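Local atomic coordinates of phosphoacetylglucosamine mutase (Aspergillus lentulus, PDB entry 5O9X), a protein that catalyses the interconversion of N-acetylglucosamine 6-phosphate and N-acetylglucosamine 1-phosphate, and here holds glucose 1,6-bisphosphate. Residues E74-K79 and R135-R140; F130-R135 and M159-T164; N341-E346 and T454-R459; V461-A466 and N534-A539. The protein carries 1 engineered substitution. All blocks are in the same frame, centred on the assembly; numbering follows the deposited sequence.

Contact 1: E74-K79 and R135-R140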
# COMPACT_ATOMS: atom_id res chain seq x y z
N GLU A 74 0.26 -11.50 -15.44
CA GLU A 74 0.02 -12.95 -15.37
C GLU A 74 -0.17 -13.40 -13.91
O GLU A 74 -0.63 -14.52 -13.64
CB GLU A 74 1.23 -13.74 -15.93
CG GLU A 74 2.48 -13.61 -15.05
CD GLU A 74 3.70 -14.40 -15.56
OE1 GLU A 74 3.55 -15.24 -16.48
OE2 GLU A 74 4.81 -14.17 -15.03
N ASP A 75 0.15 -12.55 -12.96
CA ASP A 75 -0.02 -12.93 -11.52
C ASP A 75 -1.41 -12.56 -11.01
O ASP A 75 -2.13 -11.73 -11.59
CB ASP A 75 1.00 -12.21 -10.62
CG ASP A 75 2.44 -12.72 -10.81
OD1 ASP A 75 2.64 -13.77 -11.50
OD2 ASP A 75 3.38 -12.09 -10.26
N ASN A 76 -1.81 -13.16 -9.88
CA ASN A 76 -2.90 -12.65 -9.10
C ASN A 76 -2.61 -12.99 -7.65
O ASN A 76 -1.49 -13.49 -7.32
CB ASN A 76 -4.30 -13.13 -9.59
CG ASN A 76 -5.37 -12.05 -9.39
OD1 ASN A 76 -5.20 -11.19 -8.51
ND2 ASN A 76 -6.45 -12.02 -10.25
N GLY A 77 -3.52 -12.65 -6.76
CA GLY A 77 -3.25 -12.87 -5.35
C GLY A 77 -4.45 -12.55 -4.55
O GLY A 77 -5.50 -12.10 -5.06
N VAL A 78 -4.34 -12.74 -3.25
CA VAL A 78 -5.54 -12.55 -2.40
C VAL A 78 -5.08 -12.04 -1.08
O VAL A 78 -4.30 -12.75 -0.40
CB VAL A 78 -6.32 -13.86 -2.07
CG1 VAL A 78 -7.74 -13.56 -1.79
CG2 VAL A 78 -6.28 -14.85 -3.17
N LYS A 79 -5.52 -10.80 -0.80
CA LYS A 79 -5.33 -10.06 0.47
C LYS A 79 -6.52 -10.04 1.45
O LYS A 79 -7.64 -9.64 1.05
CB LYS A 79 -5.10 -8.61 0.11
CG LYS A 79 -4.22 -8.01 1.17
CD LYS A 79 -3.81 -6.61 0.83
CE LYS A 79 -4.92 -5.65 1.19
NZ LYS A 79 -4.36 -4.29 0.99
N ARG A 135 -7.54 -7.90 -13.44
CA ARG A 135 -6.69 -8.96 -13.96
C ARG A 135 -7.58 -10.08 -14.63
O ARG A 135 -8.69 -10.29 -14.21
CB ARG A 135 -5.84 -9.59 -12.84
CG ARG A 135 -4.61 -8.69 -12.42
CD ARG A 135 -4.06 -9.12 -11.06
NE ARG A 135 -3.15 -8.00 -10.69
CZ ARG A 135 -1.89 -7.94 -11.13
NH1 ARG A 135 -1.32 -8.98 -11.81
NH2 ARG A 135 -1.15 -6.86 -10.88
N ALA A 136 -7.04 -10.75 -15.64
CA ALA A 136 -7.88 -11.67 -16.46
C ALA A 136 -8.39 -12.82 -15.61
O ALA A 136 -9.55 -13.29 -15.80
CB ALA A 136 -7.05 -12.21 -17.57
N SER A 137 -7.56 -13.28 -14.69
CA SER A 137 -7.96 -14.40 -13.80
C SER A 137 -8.92 -14.06 -12.69
O SER A 137 -9.34 -14.97 -11.95
CB SER A 137 -6.71 -15.01 -13.10
OG SER A 137 -5.97 -14.00 -12.40
N GLY A 138 -9.26 -12.78 -12.48
CA GLY A 138 -10.05 -12.48 -11.31
C GLY A 138 -11.44 -13.09 -11.22
O GLY A 138 -11.90 -13.51 -10.13
N SER A 139 -12.16 -13.10 -12.34
CA SER A 139 -13.52 -13.71 -12.33
C SER A 139 -13.50 -15.20 -11.89
O SER A 139 -14.29 -15.57 -11.02
CB SER A 139 -14.19 -13.61 -13.72
OG SER A 139 -15.47 -14.28 -13.66
N ARG A 140 -12.64 -16.03 -12.49
CA ARG A 140 -12.45 -17.46 -12.08
C ARG A 140 -12.20 -17.54 -10.59
O ARG A 140 -12.84 -18.34 -9.91
CB ARG A 140 -11.27 -18.18 -12.81
CG ARG A 140 -11.27 -19.73 -12.66
CD ARG A 140 -9.90 -20.40 -12.31
NE ARG A 140 -8.91 -19.70 -13.02
CZ ARG A 140 -7.68 -19.33 -12.70
NH1 ARG A 140 -6.95 -19.74 -11.64
NH2 ARG A 140 -7.13 -18.59 -13.64
O HOH W 1 -4.21 -12.81 -13.87

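Contact 2: F130-R135 and M159-T164. Unlike the reference sequence in segment 159-164: Phe161 (reference Tyr).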
# COMPACT_ATOMS: atom_id res chain seq x y z
N PHE A 130 -16.03 -8.90 -0.98
CA PHE A 130 -14.84 -9.04 -1.80
C PHE A 130 -14.95 -8.22 -3.08
O PHE A 130 -16.04 -7.77 -3.41
CB PHE A 130 -14.56 -10.53 -2.04
CG PHE A 130 -15.66 -11.29 -2.72
CD1 PHE A 130 -15.88 -11.15 -4.13
CD2 PHE A 130 -16.47 -12.19 -2.00
CE1 PHE A 130 -16.89 -11.87 -4.78
CE2 PHE A 130 -17.49 -12.93 -2.68
CZ PHE A 130 -17.68 -12.77 -4.06
N ALA A 131 -13.80 -7.97 -3.72
CA ALA A 131 -13.70 -7.20 -4.96
C ALA A 131 -12.42 -7.67 -5.62
O ALA A 131 -11.69 -8.52 -5.04
CB ALA A 131 -13.61 -5.72 -4.62
N ARG A 132 -12.16 -7.17 -6.84
CA ARG A 132 -11.01 -7.60 -7.54
C ARG A 132 -10.57 -6.44 -8.43
O ARG A 132 -11.38 -5.53 -8.71
CB ARG A 132 -11.36 -8.81 -8.47
CG ARG A 132 -12.48 -8.54 -9.51
CD ARG A 132 -13.23 -9.89 -9.87
NE ARG A 132 -14.11 -9.84 -11.11
CZ ARG A 132 -15.40 -10.03 -11.31
NH1 ARG A 132 -16.38 -10.20 -10.33
NH2 ARG A 132 -15.77 -9.99 -12.60
N ASP A 133 -9.32 -6.48 -8.86
CA ASP A 133 -8.85 -5.50 -9.85
C ASP A 133 -9.21 -6.12 -11.26
O ASP A 133 -10.03 -7.04 -11.33
CB ASP A 133 -7.33 -5.18 -9.66
CG ASP A 133 -6.43 -6.36 -9.94
OD1 ASP A 133 -6.92 -7.42 -10.44
OD2 ASP A 133 -5.19 -6.25 -9.67
N THR A 134 -8.58 -5.62 -12.34
CA THR A 134 -9.00 -5.93 -13.70
C THR A 134 -8.36 -7.20 -14.27
O THR A 134 -8.58 -7.49 -15.45
CB THR A 134 -8.72 -4.75 -14.67
OG1 THR A 134 -7.31 -4.40 -14.59
CG2 THR A 134 -9.62 -3.53 -14.33
N ARG A 135 -7.54 -7.90 -13.44
CA ARG A 135 -6.69 -8.96 -13.96
C ARG A 135 -7.58 -10.08 -14.63
O ARG A 135 -8.69 -10.29 -14.21
CB ARG A 135 -5.84 -9.59 -12.84
CG ARG A 135 -4.61 -8.69 -12.42
CD ARG A 135 -4.06 -9.12 -11.06
NE ARG A 135 -3.15 -8.00 -10.69
CZ ARG A 135 -1.89 -7.94 -11.13
NH1 ARG A 135 -1.32 -8.98 -11.81
NH2 ARG A 135 -1.15 -6.86 -10.88
N MET A 159 -18.46 -7.06 -4.62
CA MET A 159 -18.42 -5.66 -5.08
C MET A 159 -17.85 -5.45 -6.46
O MET A 159 -17.57 -4.28 -6.81
CB MET A 159 -17.68 -4.74 -4.14
CG MET A 159 -18.12 -4.78 -2.68
SD MET A 159 -19.78 -4.14 -2.56
CE MET A 159 -19.52 -2.35 -2.70
N LYS A 160 -17.61 -6.53 -7.21
CA LYS A 160 -17.13 -6.43 -8.64
C LYS A 160 -15.72 -5.79 -8.70
O LYS A 160 -14.86 -6.21 -7.90
CB LYS A 160 -18.15 -5.73 -9.59
CG LYS A 160 -19.60 -6.36 -9.53
CD LYS A 160 -19.44 -7.81 -9.93
CE LYS A 160 -20.71 -8.60 -10.16
NZ LYS A 160 -20.16 -9.98 -10.38
N PHE A 161 -15.50 -4.80 -9.60
CA PHE A 161 -14.21 -4.18 -9.75
C PHE A 161 -14.09 -2.96 -8.82
O PHE A 161 -14.91 -1.99 -8.91
CB PHE A 161 -14.04 -3.70 -11.22
CG PHE A 161 -13.99 -4.84 -12.20
CD1 PHE A 161 -12.80 -5.54 -12.44
CD2 PHE A 161 -15.15 -5.26 -12.84
CE1 PHE A 161 -12.75 -6.63 -13.37
CE2 PHE A 161 -15.13 -6.36 -13.74
CZ PHE A 161 -13.93 -7.01 -14.04
N MET A 162 -13.04 -2.96 -8.01
CA MET A 162 -12.75 -1.81 -7.15
C MET A 162 -11.25 -1.73 -6.96
O MET A 162 -10.52 -2.72 -7.16
CB MET A 162 -13.43 -1.99 -5.75
CG MET A 162 -14.98 -1.99 -5.80
SD MET A 162 -15.77 -1.36 -4.29
CE MET A 162 -15.03 -2.42 -3.19
N THR A 163 -10.78 -0.56 -6.52
CA THR A 163 -9.34 -0.39 -6.19
C THR A 163 -9.22 -1.04 -4.82
O THR A 163 -10.25 -1.28 -4.14
CB THR A 163 -8.98 1.13 -6.06
OG1 THR A 163 -9.63 1.72 -4.96
CG2 THR A 163 -9.36 1.94 -7.33
N THR A 164 -8.00 -1.43 -4.45
CA THR A 164 -7.77 -1.97 -3.11
C THR A 164 -8.30 -1.05 -2.01
O THR A 164 -8.97 -1.52 -1.12
CB THR A 164 -6.29 -2.35 -2.99
OG1 THR A 164 -6.07 -3.49 -3.86
CG2 THR A 164 -5.90 -2.77 -1.54
O HOH W 2 -15.26 -9.09 -7.65
O HOH W 3 -18.78 -10.30 -12.80

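Contact 3: N341-E346 and T454-R459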
# COMPACT_ATOMS: atom_id res chain seq x y z
N ASN A 341 15.38 6.91 0.61
CA ASN A 341 16.66 7.56 0.27
C ASN A 341 17.27 8.20 1.54
O ASN A 341 16.56 8.84 2.34
CB ASN A 341 16.39 8.66 -0.75
CG ASN A 341 17.65 9.10 -1.41
OD1 ASN A 341 18.39 9.93 -0.85
ND2 ASN A 341 17.94 8.53 -2.57
N GLY A 342 18.58 8.01 1.74
CA GLY A 342 19.24 8.55 2.96
C GLY A 342 19.04 10.04 3.08
O GLY A 342 19.04 10.52 4.16
N SER A 343 18.94 10.76 1.97
CA SER A 343 18.71 12.20 2.07
C SER A 343 17.34 12.57 2.71
O SER A 343 17.24 13.65 3.39
CB SER A 343 18.79 12.88 0.72
OG SER A 343 20.14 12.82 0.24
N SER A 344 16.33 11.70 2.54
CA SER A 344 15.00 11.98 3.10
C SER A 344 15.06 11.78 4.61
O SER A 344 14.50 12.58 5.37
CB SER A 344 13.90 11.05 2.47
OG SER A 344 14.07 9.69 2.87
N THR A 345 15.80 10.76 5.06
CA THR A 345 16.00 10.53 6.49
C THR A 345 16.71 11.74 7.17
O THR A 345 16.33 12.14 8.26
CB THR A 345 16.76 9.21 6.70
OG1 THR A 345 16.11 8.12 5.94
CG2 THR A 345 16.88 8.83 8.24
N GLU A 346 17.74 12.24 6.51
CA GLU A 346 18.55 13.33 6.96
C GLU A 346 17.67 14.61 7.06
O GLU A 346 17.77 15.36 8.02
CB GLU A 346 19.71 13.52 5.96
CG GLU A 346 20.56 14.77 6.27
CD GLU A 346 21.68 15.07 5.24
OE1 GLU A 346 21.45 15.17 3.95
OE2 GLU A 346 22.82 15.22 5.77
N THR A 454 17.99 16.99 -1.70
CA THR A 454 18.41 16.30 -2.92
C THR A 454 18.64 14.83 -2.63
O THR A 454 19.47 14.49 -1.76
CB THR A 454 19.65 16.97 -3.53
OG1 THR A 454 19.34 18.36 -3.82
CG2 THR A 454 20.07 16.30 -4.87
N ASP A 455 17.92 13.96 -3.35
CA ASP A 455 18.11 12.52 -3.17
C ASP A 455 19.55 12.11 -3.50
O ASP A 455 20.13 12.59 -4.45
CB ASP A 455 17.15 11.77 -4.17
CG ASP A 455 15.70 11.71 -3.65
OD1 ASP A 455 15.52 11.34 -2.48
OD2 ASP A 455 14.73 12.01 -4.40
N LEU A 456 20.12 11.24 -2.71
CA LEU A 456 21.35 10.52 -3.15
C LEU A 456 21.03 9.68 -4.39
O LEU A 456 19.99 9.03 -4.42
CB LEU A 456 21.83 9.58 -2.03
CG LEU A 456 22.27 10.33 -0.77
CD1 LEU A 456 22.58 9.29 0.33
CD2 LEU A 456 23.52 11.17 -1.02
N PRO A 457 21.89 9.69 -5.42
CA PRO A 457 21.72 8.76 -6.55
C PRO A 457 21.51 7.37 -5.99
O PRO A 457 22.24 6.97 -5.06
CB PRO A 457 23.06 8.88 -7.31
CG PRO A 457 23.34 10.42 -7.15
CD PRO A 457 22.99 10.66 -5.67
N SER A 458 20.51 6.66 -6.51
CA SER A 458 20.23 5.30 -6.00
C SER A 458 19.85 4.36 -7.13
O SER A 458 19.61 4.78 -8.30
CB SER A 458 19.10 5.37 -4.97
OG SER A 458 17.86 5.69 -5.60
N ARG A 459 19.75 3.09 -6.78
CA ARG A 459 19.53 2.07 -7.82
C ARG A 459 18.91 0.87 -7.18
O ARG A 459 19.34 0.47 -6.10
CB ARG A 459 20.93 1.71 -8.45
CG ARG A 459 20.91 0.52 -9.39
CD ARG A 459 20.26 0.76 -10.71
NE ARG A 459 20.80 2.01 -11.36
CZ ARG A 459 20.66 2.30 -12.65
NH1 ARG A 459 20.07 1.43 -13.46
NH2 ARG A 459 21.11 3.46 -13.15
O HOH W 4 16.28 6.65 -3.63

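Contact 4: V461-A466 and N534-A539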
# COMPACT_ATOMS: atom_id res chain seq x y z
N VAL A 461 18.11 -3.27 -8.04
CA VAL A 461 18.36 -4.40 -8.98
C VAL A 461 17.58 -5.60 -8.50
O VAL A 461 17.72 -5.98 -7.31
CB VAL A 461 19.86 -4.81 -8.99
CG1 VAL A 461 20.14 -5.93 -10.06
CG2 VAL A 461 20.72 -3.61 -9.27
N ARG A 462 16.82 -6.22 -9.42
CA ARG A 462 16.00 -7.36 -9.05
C ARG A 462 16.85 -8.56 -9.45
O ARG A 462 17.22 -8.67 -10.63
CB ARG A 462 14.68 -7.35 -9.85
CG ARG A 462 13.61 -8.43 -9.53
CD ARG A 462 12.51 -8.33 -10.62
NE ARG A 462 11.40 -9.25 -10.41
CZ ARG A 462 11.51 -10.55 -10.71
NH1 ARG A 462 12.63 -11.00 -11.27
NH2 ARG A 462 10.50 -11.37 -10.48
N VAL A 463 17.20 -9.40 -8.47
CA VAL A 463 18.14 -10.50 -8.71
C VAL A 463 17.38 -11.82 -8.63
O VAL A 463 16.75 -12.11 -7.63
CB VAL A 463 19.35 -10.51 -7.71
CG1 VAL A 463 20.29 -11.72 -7.98
CG2 VAL A 463 20.09 -9.15 -7.73
N GLU A 464 17.47 -12.64 -9.69
CA GLU A 464 16.85 -14.01 -9.64
C GLU A 464 17.80 -14.99 -9.01
O GLU A 464 18.96 -14.94 -9.31
CB GLU A 464 16.43 -14.43 -11.07
CG GLU A 464 15.10 -13.75 -11.34
CD GLU A 464 14.49 -14.02 -12.67
OE1 GLU A 464 15.20 -14.55 -13.57
OE2 GLU A 464 13.31 -13.59 -12.82
N VAL A 465 17.33 -15.79 -8.05
CA VAL A 465 18.20 -16.78 -7.39
C VAL A 465 17.44 -18.12 -7.38
O VAL A 465 16.23 -18.12 -7.49
CB VAL A 465 18.51 -16.33 -5.90
CG1 VAL A 465 19.29 -15.01 -5.87
CG2 VAL A 465 17.20 -16.19 -5.12
N ALA A 466 18.11 -19.25 -7.13
CA ALA A 466 17.41 -20.58 -7.01
C ALA A 466 16.54 -20.68 -5.83
O ALA A 466 15.49 -21.38 -5.87
CB ALA A 466 18.41 -21.72 -6.89
N ASN A 534 25.94 -8.86 -7.97
CA ASN A 534 26.75 -10.03 -8.42
C ASN A 534 27.10 -10.93 -7.23
O ASN A 534 27.03 -12.13 -7.33
CB ASN A 534 28.01 -9.54 -9.08
CG ASN A 534 27.73 -9.05 -10.50
OD1 ASN A 534 26.66 -9.33 -11.09
ND2 ASN A 534 28.68 -8.34 -11.05
N ALA A 535 27.41 -10.35 -6.09
CA ALA A 535 27.65 -11.16 -4.82
C ALA A 535 26.41 -11.96 -4.39
O ALA A 535 26.50 -13.17 -4.00
CB ALA A 535 28.15 -10.23 -3.71
N VAL A 536 25.21 -11.35 -4.53
CA VAL A 536 23.94 -12.06 -4.21
C VAL A 536 23.68 -13.19 -5.21
O VAL A 536 23.30 -14.28 -4.84
CB VAL A 536 22.74 -11.01 -4.30
CG1 VAL A 536 21.36 -11.66 -4.28
CG2 VAL A 536 22.87 -9.95 -3.18
N ARG A 537 23.85 -12.88 -6.49
CA ARG A 537 23.51 -13.84 -7.58
C ARG A 537 24.38 -15.07 -7.40
O ARG A 537 23.85 -16.16 -7.32
CB ARG A 537 23.67 -13.22 -8.97
CG ARG A 537 22.76 -13.94 -10.02
CD ARG A 537 22.80 -13.20 -11.40
NE ARG A 537 22.32 -11.77 -11.42
CZ ARG A 537 23.06 -10.66 -11.31
NH1 ARG A 537 24.34 -10.77 -11.13
NH2 ARG A 537 22.52 -9.42 -11.39
N ASP A 538 25.67 -14.85 -7.21
CA ASP A 538 26.64 -15.86 -6.90
C ASP A 538 26.22 -16.73 -5.68
O ASP A 538 26.08 -17.97 -5.80
CB ASP A 538 28.00 -15.19 -6.73
CG ASP A 538 29.13 -16.14 -6.51
OD1 ASP A 538 28.88 -17.26 -5.99
OD2 ASP A 538 30.29 -15.76 -6.85
N ALA A 539 25.94 -16.10 -4.55
CA ALA A 539 25.44 -16.84 -3.38
C ALA A 539 24.11 -17.62 -3.62
O ALA A 539 23.91 -18.67 -3.00
CB ALA A 539 25.30 -15.88 -2.18
O HOH W 5 19.38 -9.05 -12.22
O HOH W 6 19.32 -11.94 -11.97

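Contact 1: E74-K79 and R135-R140
Arg135 and Ser137 meet Asp75 and Asn76 where the loop after one strand of the alpha/beta/alpha domain I passes the start of strand 75-81. Residues 135-138 form a type I beta turn that leads into helix 138-151. The tight part lies along Arg135, whose chain is extended from CG to NE and brings CD to 3.5 Å from Asn76 OD1. At the edge of the guanidinium, Arg135 NH1 donates to Asp75 O at 2.9 Å, standing 50° above the carbonyl plane. Arginine suits a place lined with oxygens: NH1 also reaches Pro72 O, NH2 binds Asn71 O, and NE forms a salt bridge with Asp133. These bonds hold the Arg135 side chain, whose nearest atom is about 7 Å from the bound glucose 1,6-bisphosphate. Asparagine is equally apt at position 76, since its amide both accepts and donates: OD1 takes the N-H of Gly77, and ND2 gives a bond of 3.0 Å to Ser137 OG, which lies close to the amide plane. The looser side is at partly exposed Ser137, while the Asp75 carboxylate turns to Asn71. Beside Ser137, a water 2.6 Å from Ser137 OG donates to Asp75 O over 3.3 Å.

Contact 2: F130-R135 and M159-T164
A chi1 of 58° sets Arg132 CG between its backbone N and carbonyl carbon, and the chain then runs extended to NE, which lies 4.0 Å above one face of the Phe161 ring, toward the rim. Phe161 holds CG anti to its carbonyl carbon (chi1 -66°), which carries the ring to the Arg132 side chain on the same face of the sheet. The result is an off-centre cation-pi contact, with Arg132 CZ 4.7 Å from the centroid of the Phe161 ring and the two planes 56° apart. At the ring edge, Phe161 CD1 meets Asp133 O at 3.3 Å. Lys160 runs alongside Arg132, pointing the same way. Their like charges are probably softened by a water accepting from both Arg132 NH2 and Lys160 NZ, and by Asp158, which forms a salt bridge with Lys160. Underneath, the backbones bond as parallel strands: Met159 N to Phe130 O at 2.8 Å, Arg132 N to Lys160 O at 3.1 Å, and Met162 N to Arg132 O at 3.1 Å. Small Ala131 lets the bent Met162 pack alongside, with Ala131 CB 3.9 Å from Met162 CE. The strands belong to a beta-alpha-beta crossover, 155-161 being the outermost of its sheet. The connecting helix 138-151 packs on Phe130 and Arg132 through Ile142, whereas helix 164-176 meets Ala131 and Met162 through Leu167.

Contact 3: N341-E346 and T454-R459
The carboxamide of Asn341 carries this contact, with the Asp455 carboxylate over one of its faces and the backbone of Leu456 at its edge. Asp455 OD1 stands 3.3 Å from Asn341 CG, nearly straight above the amide, and the two planes are 58° apart. At the edge, Asn341 ND2 donates to a lone pair of Leu456 O at 2.8 Å, the acceptor lying in the amide plane. Asn341 OD1 in turn accepts from Leu456 N at 2.9 Å, so one asparagine answers both backbone groups of a single residue. With CG anti to the backbone N (chi1 -164°), the same OD1 also takes the N-H of Ser343 and caps the helix, hence the value of asparagine here. Two donors thus grip OD1 and hold the amide against flipping, while ND2 passes a further bond through a water to Ser458 OG, itself bound to Gln266. Ser343, on the first turn, donates OG to Thr454 O at 2.7 Å. The Leu456 side chain packs beside this turn, its CG 3.4 Å from Ser343 OG. The contact joins the start of helix 342-350, which follows strand 332-337, to the lead-in of strand 458-463. Tyr516 and Glu518 of the adjacent strand 513-518 touch Asn341, and Glu518 also binds Gly342 N.

Contact 4: V461-A466 and N534-A539
In the C-terminal domain of the phosphohexomutase fold, an antiparallel sheet is packed against helix 522-539, and Val463 of its outer strand 458-463 meets Val536 and Arg537 on that helix. Strand and helix run almost parallel, their short axes 10° apart and 9.4 Å from each other. Val463 CG1 makes the closest approach, 3.9 Å from Val536 CG1 and 3.8 Å from Arg537 CB. Val465 CG1 adds a second branch, 4.2 Å from Val536 CG1. Beta-branched valine suits the strand, the short apolar Val536 lets the helix come close to the sheet, and Val513 and Phe471 continue the apolar layer. Arg537 combines two roles: its aliphatic part lies over Val463, and a bend at chi3 (-61°) turns the head along the strand. Two waters lie in the guanidinium plane at its edge. One accepts from Arg537 NE at 3.1 Å and from Glu464 N; the other accepts from Arg537 NH2 and donates to Arg462 O at 2.7 Å. On its own helix, Arg537 NH1 donates to Asn534 OD1 at 2.7 Å. The chemistry therefore implies apolar contact between valines, bordered by a charged head that reaches Arg462 O of the strand and Glu464 N just beyond it through water.

From the N terminus, contact 1 opens at 74-79 and contact 2 at 130-135; contact 1 then closes at 135-140 before contact 2 closes at 159-164. The two loops therefore cross, and they share Arg135. Together they tie strands 75-81, 127-132 and 155-161 of one sheet to helix 138-151 between the last two. Contact 3 follows in series, closing the long excursion from 341-346 to 454-459 and joining helix 342-350 to the C-terminal sheet on the opposite side of the chain's centre from contacts 1 and 2. Contact 4 begins almost at once, at 461-466 on the same strand 458-463, and ends at the C-terminal helix 522-539.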